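Local structure of Exo-beta-1,4-mannosidase (Rhizomucor miehei, 4LYP) at residues A[78-89]-A[133-143]. The protein hydrolyses terminal beta-mannosyl residues of beta-1,4-linked mannosides as a family 5 glycoside hydrolase and also shows transglycosylation activity. Residues are numbered along the deposited sequence; the frame is centred on the assembly and turned at random. Where two conformers were deposited one is given.
Sequences RKRMELEIKQMA and YLLDTMDRYNM
In the outer layer of the TIM barrel, where successive beta-alpha units lay their helices side by side, helix 78-90 packs on helix 125-140 from Arg78 and Tyr133 at one end to Ala89 and Tyr141, the first residue beyond the second helix. The segment axes approach to 10.1 Å and cross at -33°, and no direct hydrogen bond joins them. Arg78 lays its guanidinium flat over one face of the Tyr133 ring, the planes 6° apart and CZ 3.5 Å from the ring centroid, a cation-pi stack. The extended chain brings CD over the same face as a CH-pi contact, and a bend at chi3 (-63°) then turns NE and the guanidinium across the ring; NE, above the ring centre, donates to Gly69 O and so fixes the group from outside the pair. Beneath the stack, Met81 and Thr137 lie alongside each other, pointing opposite ways; in the conformer given, Met81 CE is 3.6 Å from Thr137 OG1. That hydroxyl is turned back on its own helix, donating to Tyr133 O at 2.8 Å from the face of the carbonyl opposite Thr137 N, so Thr137 offers its methyl to the neighbour: CG2 lies 3.8 Å from Ile85 CB. In the conformer given, Ile85 also meets Leu134 through CD1, and both side chains reach inward to strand 95-99, Ile85 on Leu96 and Leu134 on Val98. At the far end the Tyr141 ring has Lys86 CA over one face, and its CD1 approaches Ala89 CB to 3.5 Å. Lys86 runs on past the phenol to a salt bridge with Glu90. Asn142, with positive phi, closes a Schellman motif after which Met143, extended beyond CG, drives CE against Ile85, Met88 and Ala89. One water links the two segments, donating to Glu82 O and hydrogen-bonded to Tyr141 OH at 2.7 Å.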
# COMPACT_ATOMS: atom_id res chain seq x y z
N ARG A 78 8.62 18.89 1.94
CA ARG A 78 8.33 18.37 3.29
C ARG A 78 7.15 19.12 3.89
O ARG A 78 6.34 18.52 4.59
CB ARG A 78 9.60 18.49 4.12
CG ARG A 78 9.42 17.91 5.50
CD ARG A 78 10.74 17.98 6.33
NE ARG A 78 11.71 17.15 5.64
CZ ARG A 78 13.03 17.40 5.65
NH1 ARG A 78 13.56 18.45 6.33
NH2 ARG A 78 13.87 16.66 4.94
N LYS A 79 7.03 20.42 3.67
CA LYS A 79 5.88 21.16 4.20
C LYS A 79 4.59 20.62 3.58
O LYS A 79 3.54 20.59 4.24
CB LYS A 79 6.02 22.65 3.92
CG LYS A 79 7.18 23.20 4.70
CD LYS A 79 7.16 24.74 4.67
CE LYS A 79 7.71 25.41 3.42
NZ LYS A 79 7.37 26.86 3.52
N ARG A 80 4.61 20.26 2.29
CA ARG A 80 3.44 19.65 1.69
C ARG A 80 3.13 18.29 2.32
O ARG A 80 1.99 18.00 2.65
CB ARG A 80 3.66 19.49 0.18
CG ARG A 80 2.62 18.62 -0.48
CD ARG A 80 2.86 18.48 -1.98
NE ARG A 80 2.12 17.40 -2.56
CZ ARG A 80 2.34 16.92 -3.76
NH1 ARG A 80 3.12 17.52 -4.63
NH2 ARG A 80 1.71 15.83 -4.11
N MET A 81 4.16 17.48 2.60
CA MET A 81 3.95 16.20 3.29
C MET A 81 3.26 16.44 4.61
O MET A 81 2.30 15.77 4.97
CB MET A 81 5.28 15.48 3.46
CG MET A 81 5.13 14.10 4.13
SD MET A 81 5.25 14.15 5.95
CE MET A 81 6.99 14.35 6.19
N GLU A 82 3.78 17.38 5.39
CA GLU A 82 3.23 17.67 6.68
C GLU A 82 1.78 18.14 6.61
O GLU A 82 0.93 17.69 7.39
CB GLU A 82 4.10 18.72 7.40
CG GLU A 82 5.47 18.12 7.80
CD GLU A 82 6.53 19.20 8.13
OE1 GLU A 82 7.62 18.80 8.54
OE2 GLU A 82 6.33 20.44 7.90
N LEU A 83 1.44 18.94 5.60
CA LEU A 83 0.07 19.38 5.41
C LEU A 83 -0.85 18.21 5.02
O LEU A 83 -1.97 18.12 5.49
CB LEU A 83 0.04 20.48 4.34
CG LEU A 83 -1.35 20.98 3.94
CD1 LEU A 83 -2.20 21.51 5.07
CD2 LEU A 83 -1.23 21.97 2.77
N GLU A 84 -0.36 17.32 4.16
CA GLU A 84 -1.19 16.21 3.70
C GLU A 84 -1.42 15.23 4.85
O GLU A 84 -2.54 14.68 4.97
CB GLU A 84 -0.48 15.53 2.55
CG GLU A 84 -0.56 16.42 1.28
CD GLU A 84 0.12 15.88 0.05
OE1 GLU A 84 0.78 14.79 0.09
OE2 GLU A 84 -0.06 16.52 -1.01
N ILE A 85 -0.43 15.00 5.72
CA ILE A 85 -0.67 14.19 6.94
C ILE A 85 -1.72 14.83 7.83
O ILE A 85 -2.63 14.17 8.32
CB ILE A 85 0.66 13.93 7.75
CG1 ILE A 85 1.72 13.25 6.93
CG2 ILE A 85 0.31 13.11 8.98
CD1 ILE A 85 1.32 11.93 6.36
N LYS A 86 -1.58 16.15 8.04
CA LYS A 86 -2.60 16.88 8.83
C LYS A 86 -3.97 16.75 8.18
O LYS A 86 -5.00 16.46 8.89
CB LYS A 86 -2.16 18.34 8.90
CG LYS A 86 -3.15 19.21 9.73
CD LYS A 86 -2.55 20.65 9.85
CE LYS A 86 -3.49 21.50 10.70
NZ LYS A 86 -4.69 21.96 10.00
N GLN A 87 -4.10 16.86 6.86
CA GLN A 87 -5.38 16.68 6.20
C GLN A 87 -5.95 15.30 6.44
O GLN A 87 -7.16 15.10 6.70
CB GLN A 87 -5.29 16.90 4.66
CG GLN A 87 -4.99 18.32 4.27
CD GLN A 87 -4.59 18.45 2.82
OE1 GLN A 87 -4.25 17.47 2.11
NE2 GLN A 87 -4.55 19.68 2.33
N MET A 88 -5.09 14.28 6.37
CA MET A 88 -5.54 12.92 6.59
C MET A 88 -5.96 12.74 8.04
O MET A 88 -6.99 12.09 8.31
CB MET A 88 -4.46 11.91 6.13
CG MET A 88 -4.41 11.82 4.62
SD MET A 88 -3.33 10.49 4.04
CE MET A 88 -1.69 11.15 4.43
N ALA A 89 -5.27 13.33 8.98
CA ALA A 89 -5.67 13.25 10.39
C ALA A 89 -7.04 13.89 10.56
O ALA A 89 -7.92 13.36 11.25
CB ALA A 89 -4.67 13.96 11.27
N TYR A 133 11.18 11.48 8.42
CA TYR A 133 10.23 12.55 8.64
C TYR A 133 8.79 12.08 8.48
O TYR A 133 7.92 12.50 9.24
CB TYR A 133 10.47 13.74 7.68
CG TYR A 133 11.50 14.71 8.15
CD1 TYR A 133 11.18 15.64 9.08
CD2 TYR A 133 12.83 14.61 7.72
CE1 TYR A 133 12.16 16.55 9.55
CE2 TYR A 133 13.81 15.49 8.17
CZ TYR A 133 13.47 16.44 9.09
OH TYR A 133 14.40 17.34 9.55
N LEU A 134 8.53 11.19 7.52
CA LEU A 134 7.20 10.60 7.40
C LEU A 134 6.75 9.95 8.69
O LEU A 134 5.68 10.23 9.22
CB LEU A 134 7.21 9.63 6.21
CG LEU A 134 5.89 8.81 6.06
CD1 LEU A 134 4.71 9.72 5.79
CD2 LEU A 134 6.10 7.83 4.93
N LEU A 135 7.63 9.13 9.26
CA LEU A 135 7.29 8.39 10.45
C LEU A 135 7.18 9.31 11.66
O LEU A 135 6.34 9.07 12.53
CB LEU A 135 8.29 7.27 10.71
CG LEU A 135 8.17 6.09 9.73
CD1 LEU A 135 9.34 5.12 9.85
CD2 LEU A 135 6.86 5.34 9.96
N ASP A 136 8.00 10.37 11.73
CA ASP A 136 7.90 11.29 12.82
C ASP A 136 6.59 12.10 12.76
O ASP A 136 5.96 12.33 13.80
CB ASP A 136 9.11 12.25 12.86
CG ASP A 136 9.01 13.15 14.06
OD1 ASP A 136 9.16 12.65 15.17
OD2 ASP A 136 8.74 14.36 13.87
N THR A 137 6.17 12.49 11.55
CA THR A 137 4.95 13.24 11.39
C THR A 137 3.75 12.36 11.70
O THR A 137 2.79 12.79 12.36
CB THR A 137 4.86 13.85 9.99
OG1 THR A 137 6.08 14.56 9.70
CG2 THR A 137 3.68 14.76 9.82
N MET A 138 3.79 11.11 11.25
CA MET A 138 2.73 10.12 11.61
C MET A 138 2.63 10.01 13.13
O MET A 138 1.53 9.98 13.68
CB MET A 138 3.05 8.80 10.98
CG MET A 138 2.78 8.84 9.48
SD MET A 138 3.20 7.28 8.66
CE MET A 138 1.90 6.27 9.35
N ASP A 139 3.75 9.93 13.81
CA ASP A 139 3.78 9.83 15.28
C ASP A 139 3.01 11.04 15.89
O ASP A 139 2.13 10.87 16.72
CB ASP A 139 5.25 9.89 15.75
CG ASP A 139 5.44 9.56 17.23
OD1 ASP A 139 4.46 9.29 17.94
OD2 ASP A 139 6.61 9.50 17.64
N ARG A 140 3.26 12.24 15.40
CA ARG A 140 2.62 13.45 15.91
C ARG A 140 1.11 13.43 15.74
O ARG A 140 0.40 14.03 16.52
CB ARG A 140 3.33 14.63 15.17
CG ARG A 140 4.77 14.93 15.78
CD ARG A 140 5.67 15.80 14.90
NE ARG A 140 6.86 16.44 15.51
CZ ARG A 140 6.82 17.65 16.10
NH1 ARG A 140 5.64 18.24 16.19
NH2 ARG A 140 7.93 18.30 16.61
N TYR A 141 0.64 12.73 14.71
CA TYR A 141 -0.79 12.63 14.46
C TYR A 141 -1.40 11.31 14.92
O TYR A 141 -2.53 10.95 14.51
CB TYR A 141 -1.13 12.91 12.96
CG TYR A 141 -0.90 14.38 12.65
CD1 TYR A 141 -1.95 15.31 13.03
CD2 TYR A 141 0.28 14.86 12.10
CE1 TYR A 141 -1.77 16.64 12.75
CE2 TYR A 141 0.47 16.18 11.87
CZ TYR A 141 -0.55 17.09 12.17
OH TYR A 141 -0.37 18.44 11.87
N ASN A 142 -0.67 10.51 15.71
CA ASN A 142 -1.13 9.28 16.28
C ASN A 142 -1.54 8.27 15.23
O ASN A 142 -2.47 7.53 15.45
CB ASN A 142 -2.26 9.56 17.31
CG ASN A 142 -1.68 10.26 18.59
OD1 ASN A 142 -0.62 9.86 19.07
ND2 ASN A 142 -2.39 11.22 19.14
N MET A 143 -0.84 8.23 14.13
CA MET A 143 -1.06 7.24 13.10
C MET A 143 -0.08 6.08 13.24
O MET A 143 1.04 6.30 13.71
CB MET A 143 -0.92 7.87 11.71
CG MET A 143 -1.95 8.96 11.43
SD MET A 143 -1.60 9.67 9.80
CE MET A 143 -2.87 10.93 9.69
O HOH W 1 1.43 18.78 9.94